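Local coordinates for protein beta-fructofuranosidase (Arthrobacter, PDB 3WPU) that belongs to the levansucrase/invertase family, whose catalytic domains are built as five-bladed beta-propellers, at residues S267-R271 / E272-C276; Y289-V293 / D294-A298; L328-N331 / C332-Q336. All blocks are in the same frame, centred on the assembly; numbering follows the deposited sequence.

Contact 1. Residues S267-R271 / E272-C276; sequences SAMQR and ETATC
Met269 and Ala274 meet on the packed side of this tight bend, CB of Met269 lying 3.7 Å from CB of Ala274. The first torsion of Met269 (chi1 -74°) and a straight second one lay SD beside the backbone of the returning limb, 3.7 Å from Thr275 O. A bend at chi3 then turns CE to 4.1 Å from CB of Ala274. Ile305 of strand 305-313 touches both Met269 and Ala274, so this side packs on the adjacent strand of the sheet that the loop leaves. Between the two limbs the chain makes a type I beta turn over residues 270-273, in the loop that follows strand 260-266. Thr273 N donates to Gln270 O over 3.1 Å, coming from above the carbonyl plane, 56° out of it. Ala274 N adds a weak bond to the same oxygen. The other side is looser and largely open to solvent. There OG1 of Thr273 comes 3.4 Å from CB of Gln270, while Glu272, bent at chi2, folds back and brings OE2 within 3.3 Å of CG of Gln270. The extended Arg271 side chain leads off toward Asn239 and Tyr303. A water spans the two limbs, donating to Arg271 O at 2.9 Å and also to Ala274 O.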
loop_
_atom_site.group_PDB
_atom_site.type_symbol
_atom_site.label_atom_id
_atom_site.label_comp_id
_atom_site.label_asym_id
_atom_site.label_seq_id
_atom_site.Cartn_x
_atom_site.Cartn_y
_atom_site.Cartn_z
ATOM N N SER A 267 -5.579 -12.521 -12.474
ATOM C CA SER A 267 -6.344 -12.717 -13.693
ATOM C C SER A 267 -7.184 -13.988 -13.556
ATOM O O SER A 267 -6.751 -14.996 -13.016
ATOM C CB SER A 267 -5.398 -12.815 -14.883
ATOM O OG SER A 267 -4.672 -11.615 -15.043
ATOM N N ALA A 268 -8.399 -13.923 -14.071
ATOM C CA ALA A 268 -9.412 -14.963 -13.859
ATOM C C ALA A 268 -9.282 -16.109 -14.869
ATOM O O ALA A 268 -10.091 -16.278 -15.802
ATOM C CB ALA A 268 -10.805 -14.323 -13.915
ATOM N N MET A 269 -8.244 -16.899 -14.683
ATOM C CA MET A 269 -8.012 -18.096 -15.484
ATOM C C MET A 269 -7.868 -19.252 -14.528
ATOM O O MET A 269 -7.345 -19.090 -13.429
ATOM C CB MET A 269 -6.742 -17.954 -16.322
ATOM C CG MET A 269 -6.925 -17.013 -17.505
ATOM S SD MET A 269 -5.464 -16.792 -18.544
ATOM C CE MET A 269 -4.442 -15.687 -17.601
ATOM N N GLN A 270 -8.336 -20.423 -14.935
ATOM C CA GLN A 270 -8.088 -21.623 -14.177
ATOM C C GLN A 270 -6.587 -21.822 -14.121
ATOM O O GLN A 270 -5.910 -21.692 -15.143
ATOM C CB GLN A 270 -8.758 -22.812 -14.880
ATOM C CG GLN A 270 -8.634 -24.125 -14.138
ATOM C CD GLN A 270 -9.429 -24.164 -12.845
ATOM O OE1 GLN A 270 -8.962 -24.665 -11.823
ATOM N NE2 GLN A 270 -10.620 -23.632 -12.879
ATOM N N ARG A 271 -6.050 -22.140 -12.942
ATOM C CA ARG A 271 -4.609 -22.158 -12.742
ATOM C C ARG A 271 -3.888 -23.033 -13.764
ATOM O O ARG A 271 -2.879 -22.640 -14.349
ATOM C CB ARG A 271 -4.285 -22.649 -11.335
ATOM C CG ARG A 271 -2.807 -22.799 -11.064
ATOM C CD ARG A 271 -2.601 -23.167 -9.609
ATOM N NE ARG A 271 -1.193 -23.175 -9.228
ATOM C CZ ARG A 271 -0.451 -22.090 -8.985
ATOM N NH1 ARG A 271 -0.955 -20.855 -9.105
ATOM N NH2 ARG A 271 0.817 -22.241 -8.619
ATOM N N GLU A 272 -4.447 -24.224 -13.972
ATOM C CA GLU A 272 -3.839 -25.231 -14.807
ATOM C C GLU A 272 -3.919 -24.966 -16.303
ATOM O O GLU A 272 -3.154 -25.564 -17.069
ATOM C CB GLU A 272 -4.486 -26.589 -14.507
ATOM C CG GLU A 272 -4.336 -27.048 -13.051
ATOM C CD GLU A 272 -5.325 -26.436 -12.063
ATOM O OE1 GLU A 272 -5.128 -26.622 -10.849
ATOM O OE2 GLU A 272 -6.301 -25.773 -12.464
ATOM N N THR A 273 -4.863 -24.139 -16.752
ATOM C CA THR A 273 -5.003 -23.874 -18.177
ATOM C C THR A 273 -4.605 -22.442 -18.558
ATOM O O THR A 273 -4.646 -22.077 -19.729
ATOM C CB THR A 273 -6.440 -24.098 -18.657
ATOM O OG1 THR A 273 -7.322 -23.202 -17.978
ATOM C CG2 THR A 273 -6.855 -25.524 -18.368
ATOM N N ALA A 274 -4.233 -21.634 -17.572
ATOM C CA ALA A 274 -3.833 -20.247 -17.852
ATOM C C ALA A 274 -2.732 -20.184 -18.908
ATOM O O ALA A 274 -1.767 -20.977 -18.880
ATOM C CB ALA A 274 -3.381 -19.542 -16.582
ATOM N N THR A 275 -2.897 -19.261 -19.846
ATOM C CA THR A 275 -1.917 -19.033 -20.881
ATOM C C THR A 275 -1.631 -17.549 -21.037
ATOM O O THR A 275 -2.421 -16.692 -20.626
ATOM C CB THR A 275 -2.410 -19.553 -22.228
ATOM O OG1 THR A 275 -3.628 -18.886 -22.557
ATOM C CG2 THR A 275 -2.619 -21.060 -22.183
ATOM N N CYS A 276 -0.489 -17.266 -21.643
ATOM C CA CYS A 276 -0.135 -15.911 -21.995
ATOM C C CYS A 276 -0.234 -15.761 -23.505
ATOM O O CYS A 276 -0.257 -16.748 -24.236
ATOM C CB CYS A 276 1.221 -15.551 -21.401
ATOM S SG CYS A 276 1.064 -15.389 -19.595
HETATM O O HOH W 1 -1.054 -22.585 -16.589
#

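Contact 2. Residues Y289-V293 / D294-A298; sequences YAETV and DDVNA
Thr292 OG1 accepts a hydrogen bond from Asp295 N at 3.0 Å, with an N-H...O angle of 159°. The torsion that permits it sets OG1 between the backbone N and the carbonyl carbon (chi1 72°), turned back over the first turn of the helix. Two backbone bonds run beside it: Val296 N reaches Thr292 O over 3.1 Å, and Asn297 N reaches Val293 O over 2.9 Å. Thr292 is thus the N-cap of helix 293-297, a short surface helix. The return bond of a capping box is replaced here by water: one molecule accepts from Thr292 N and donates to OD2 of Asp295, 2.6 Å away. A second water sits on Thr292 OG1 and makes a weak bond to Asp295 OD1. Carboxylates at this end of a helix would probably be favoured by its dipole. On the inner side, CG2 of Val296 packs 3.7 Å from CD of Glu291, the two side chains crossing at about a right angle. Val293 and Asn297 lie alongside each other, CG1 of Val293 being 3.4 Å from ND2 of Asn297. Further out, Arg30 makes a salt bridge to Glu291 OE1, and Tyr283 OH hydrogen-bonds to that same oxygen, which would hold the carboxylate beside Val296. Leu281 of helix 278-281 touches both valines, while Asn297 OD1 takes the N-H of Cys276.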
loop_
_atom_site.group_PDB
_atom_site.type_symbol
_atom_site.label_atom_id
_atom_site.label_comp_id
_atom_site.label_asym_id
_atom_site.label_seq_id
_atom_site.Cartn_x
_atom_site.Cartn_y
_atom_site.Cartn_z
ATOM N N TYR A 289 15.605 -10.181 -29.231
ATOM C CA TYR A 289 15.457 -10.687 -27.852
ATOM C C TYR A 289 14.058 -11.229 -27.537
ATOM O O TYR A 289 13.793 -11.670 -26.416
ATOM C CB TYR A 289 15.840 -9.589 -26.839
ATOM C CG TYR A 289 17.304 -9.264 -26.864
ATOM C CD1 TYR A 289 18.212 -9.994 -26.105
ATOM C CD2 TYR A 289 17.798 -8.262 -27.679
ATOM C CE1 TYR A 289 19.558 -9.714 -26.144
ATOM C CE2 TYR A 289 19.143 -7.973 -27.724
ATOM C CZ TYR A 289 20.016 -8.699 -26.949
ATOM O OH TYR A 289 21.360 -8.405 -26.987
ATOM N N ALA A 290 13.135 -11.156 -28.494
ATOM C CA ALA A 290 11.783 -11.653 -28.271
ATOM C C ALA A 290 11.739 -13.130 -27.895
ATOM O O ALA A 290 12.580 -13.943 -28.344
ATOM C CB ALA A 290 10.925 -11.387 -29.500
ATOM N N GLU A 291 10.777 -13.473 -27.042
ATOM C CA GLU A 291 10.480 -14.866 -26.694
ATOM C C GLU A 291 9.271 -15.303 -27.476
ATOM O O GLU A 291 8.496 -14.470 -27.944
ATOM C CB GLU A 291 10.137 -15.007 -25.209
ATOM C CG GLU A 291 11.183 -14.472 -24.254
ATOM C CD GLU A 291 10.642 -14.412 -22.848
ATOM O OE1 GLU A 291 9.812 -13.511 -22.564
ATOM O OE2 GLU A 291 11.073 -15.240 -22.014
ATOM N N THR A 292 9.077 -16.607 -27.610
ATOM C CA THR A 292 7.851 -17.079 -28.229
ATOM C C THR A 292 6.787 -17.348 -27.169
ATOM O O THR A 292 7.107 -17.699 -26.027
ATOM C CB THR A 292 8.068 -18.344 -29.089
ATOM O OG1 THR A 292 8.302 -19.487 -28.245
ATOM C CG2 THR A 292 9.252 -18.144 -30.027
ATOM N N VAL A 293 5.531 -17.173 -27.565
ATOM C CA VAL A 293 4.387 -17.511 -26.730
ATOM C C VAL A 293 4.486 -18.961 -26.243
ATOM O O VAL A 293 4.306 -19.239 -25.041
ATOM C CB VAL A 293 3.043 -17.235 -27.467
ATOM C CG1 VAL A 293 1.874 -17.912 -26.765
ATOM C CG2 VAL A 293 2.778 -15.734 -27.582
ATOM N N ASP A 294 4.807 -19.886 -27.148
ATOM C CA ASP A 294 4.944 -21.291 -26.744
ATOM C C ASP A 294 6.021 -21.505 -25.676
ATOM O O ASP A 294 5.789 -22.226 -24.700
ATOM C CB ASP A 294 5.221 -22.204 -27.957
ATOM C CG ASP A 294 4.030 -22.328 -28.896
ATOM O OD1 ASP A 294 2.897 -21.948 -28.540
ATOM O OD2 ASP A 294 4.239 -22.852 -30.016
ATOM N N ASP A 295 7.195 -20.891 -25.834
ATOM C CA ASP A 295 8.257 -21.077 -24.832
ATOM C C ASP A 295 7.856 -20.514 -23.459
ATOM O O ASP A 295 8.152 -21.102 -22.419
ATOM C CB ASP A 295 9.570 -20.421 -25.268
ATOM C CG ASP A 295 10.276 -21.182 -26.390
ATOM O OD1 ASP A 295 9.874 -22.330 -26.714
ATOM O OD2 ASP A 295 11.256 -20.622 -26.926
ATOM N N VAL A 296 7.215 -19.352 -23.448
ATOM C CA VAL A 296 6.781 -18.781 -22.180
ATOM C C VAL A 296 5.693 -19.658 -21.527
ATOM O O VAL A 296 5.748 -19.946 -20.328
ATOM C CB VAL A 296 6.308 -17.322 -22.354
ATOM C CG1 VAL A 296 5.676 -16.788 -21.069
ATOM C CG2 VAL A 296 7.500 -16.455 -22.764
ATOM N N ASN A 297 4.713 -20.083 -22.314
ATOM C CA ASN A 297 3.652 -20.977 -21.803
ATOM C C ASN A 297 4.141 -22.323 -21.261
ATOM O O ASN A 297 3.484 -22.917 -20.381
ATOM C CB ASN A 297 2.578 -21.192 -22.856
ATOM C CG ASN A 297 1.629 -20.021 -22.954
ATOM O OD1 ASN A 297 1.421 -19.287 -21.985
ATOM N ND2 ASN A 297 1.050 -19.835 -24.116
ATOM N N ALA A 298 5.289 -22.777 -21.764
ATOM C CA ALA A 298 5.939 -24.015 -21.288
ATOM C C ALA A 298 6.841 -23.818 -20.080
ATOM O O ALA A 298 7.322 -24.801 -19.515
ATOM C CB ALA A 298 6.748 -24.656 -22.421
HETATM O O HOH W 2 11.359 -17.990 -26.691
HETATM O O HOH W 3 8.696 -21.692 -29.674
#

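Contact 3. Residues L328-N331 / C332-Q336; sequences LSAN and CVTDQ
Where strand 321-331 leaves its sheet, the chain reverses through a type II beta turn spanning residues 330-333. Ala330 O, from the first residue of the turn, is gripped by two backbone donors. Val333 N closes the turn at 2.8 Å, approaching from above the carbonyl plane (46° out of it), whereas Thr334 N comes in the plane at 3.1 Å. Divided between these directions, the two N-H groups can share one oxygen. Cys332 takes the third position of the turn with a positive phi of 60°, in the left-handed helical region; its SG is joined to Cys276 SG by a disulfide. The side chains meet beside the shared carbonyl: CB of Ala330 lies 3.6 Å from CG2 of Thr334 and 4.1 Å from CB of Val333. In Thr334 the hydroxyl stands trans to the backbone N (chi1 -179°), which directs the methyl at Ala330 and leaves OG1 to accept from Gln336 N in an ST turn. That bond is 3.1 Å long and almost straight. Ser355 OG also hydrogen-bonds to Thr334 OG1, and Ser267 OG to Asn331 OD1. Most of this contact is buried; the Ala330 carbonyl is satisfied within the turn, while Cys332 O turns outward to Arg30. Together with the covalent link at Cys332, these bonds are consistent with a bend held in a fixed shape.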
loop_
_atom_site.group_PDB
_atom_site.type_symbol
_atom_site.label_atom_id
_atom_site.label_comp_id
_atom_site.label_asym_id
_atom_site.label_seq_id
_atom_site.Cartn_x
_atom_site.Cartn_y
_atom_site.Cartn_z
ATOM N N LEU A 328 -4.749 -3.284 -14.639
ATOM C CA LEU A 328 -3.399 -3.730 -14.970
ATOM C C LEU A 328 -3.310 -5.241 -14.764
ATOM O O LEU A 328 -3.898 -5.782 -13.806
ATOM C CB LEU A 328 -2.376 -3.029 -14.084
ATOM C CG LEU A 328 -0.905 -3.353 -14.368
ATOM C CD1 LEU A 328 -0.412 -2.601 -15.596
ATOM C CD2 LEU A 328 -0.010 -3.110 -13.157
ATOM N N SER A 329 -2.697 -5.922 -15.715
ATOM C CA SER A 329 -2.372 -7.351 -15.574
ATOM C C SER A 329 -0.897 -7.532 -15.749
ATOM O O SER A 329 -0.258 -6.811 -16.523
ATOM C CB SER A 329 -3.110 -8.224 -16.589
ATOM O OG SER A 329 -2.833 -7.841 -17.939
ATOM N N ALA A 330 -0.365 -8.518 -15.019
ATOM C CA ALA A 330 1.020 -8.913 -15.056
ATOM C C ALA A 330 1.164 -10.415 -15.394
ATOM O O ALA A 330 1.955 -11.157 -14.766
ATOM C CB ALA A 330 1.664 -8.599 -13.714
ATOM N N ASN A 331 0.388 -10.854 -16.377
ATOM C CA ASN A 331 0.371 -12.262 -16.787
ATOM C C ASN A 331 1.724 -12.681 -17.319
ATOM O O ASN A 331 2.326 -11.998 -18.152
ATOM C CB ASN A 331 -0.720 -12.547 -17.819
ATOM C CG ASN A 331 -2.116 -12.291 -17.277
ATOM O OD1 ASN A 331 -2.325 -12.147 -16.083
ATOM N ND2 ASN A 331 -3.076 -12.186 -18.179
ATOM N N CYS A 332 2.223 -13.771 -16.748
ATOM C CA CYS A 332 3.582 -14.257 -16.959
ATOM C C CYS A 332 4.684 -13.263 -16.545
ATOM O O CYS A 332 5.796 -13.301 -17.076
ATOM C CB CYS A 332 3.754 -14.722 -18.419
ATOM S SG CYS A 332 2.722 -16.169 -18.772
ATOM N N VAL A 333 4.362 -12.355 -15.615
ATOM C CA VAL A 333 5.367 -11.408 -15.096
ATOM C C VAL A 333 5.481 -11.548 -13.585
ATOM O O VAL A 333 6.557 -11.851 -13.076
ATOM C CB VAL A 333 5.032 -9.967 -15.527
ATOM C CG1 VAL A 333 5.893 -8.948 -14.786
ATOM C CG2 VAL A 333 5.266 -9.843 -17.025
ATOM N N THR A 334 4.365 -11.421 -12.870
ATOM C CA THR A 334 4.370 -11.631 -11.415
ATOM C C THR A 334 3.022 -12.176 -10.908
ATOM O O THR A 334 1.942 -11.832 -11.430
ATOM C CB THR A 334 4.738 -10.353 -10.604
ATOM O OG1 THR A 334 4.748 -10.671 -9.208
ATOM C CG2 THR A 334 3.728 -9.208 -10.828
ATOM N N ASP A 335 3.117 -12.958 -9.844
ATOM C CA ASP A 335 1.990 -13.486 -9.087
ATOM C C ASP A 335 1.244 -12.391 -8.326
ATOM O O ASP A 335 0.033 -12.499 -8.097
ATOM C CB ASP A 335 2.538 -14.513 -8.057
ATOM C CG ASP A 335 1.447 -15.227 -7.275
ATOM O OD1 ASP A 335 0.403 -15.630 -7.863
ATOM O OD2 ASP A 335 1.652 -15.399 -6.045
ATOM N N GLN A 336 1.981 -11.365 -7.915
ATOM C CA GLN A 336 1.508 -10.455 -6.885
ATOM C C GLN A 336 1.827 -8.986 -7.154
ATOM O O GLN A 336 2.937 -8.537 -6.996
ATOM C CB GLN A 336 2.088 -10.906 -5.534
ATOM C CG GLN A 336 1.472 -12.172 -5.007
ATOM C CD GLN A 336 1.816 -12.384 -3.549
ATOM O OE1 GLN A 336 1.136 -13.100 -2.854
ATOM N NE2 GLN A 336 2.851 -11.700 -3.074
#

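Overall arrangement
The three contacts follow one another along the chain yet gather on one side of the molecule, with contact 3 about 17 Å and contact 2 about 32 Å from the chain's centre, centre to centre. Contacts 1 and 3, with centres about 11 Å apart, are tied most firmly: the disulfide joins Cys276 SG to Cys332 SG at 2.0 Å, and Ser267 OG lies 2.6 Å from Asn331 OD1. Contact 2 hangs on contact 1 through Cys276 N and Asn297 OD1, 2.8 Å apart. It touches contact 3 where CG1 of Val296 packs 3.8 Å from Cys332 SG. Cys276 therefore connects to both other contacts, and Arg30 of helix 30-38 joins contacts 2 and 3 from outside both.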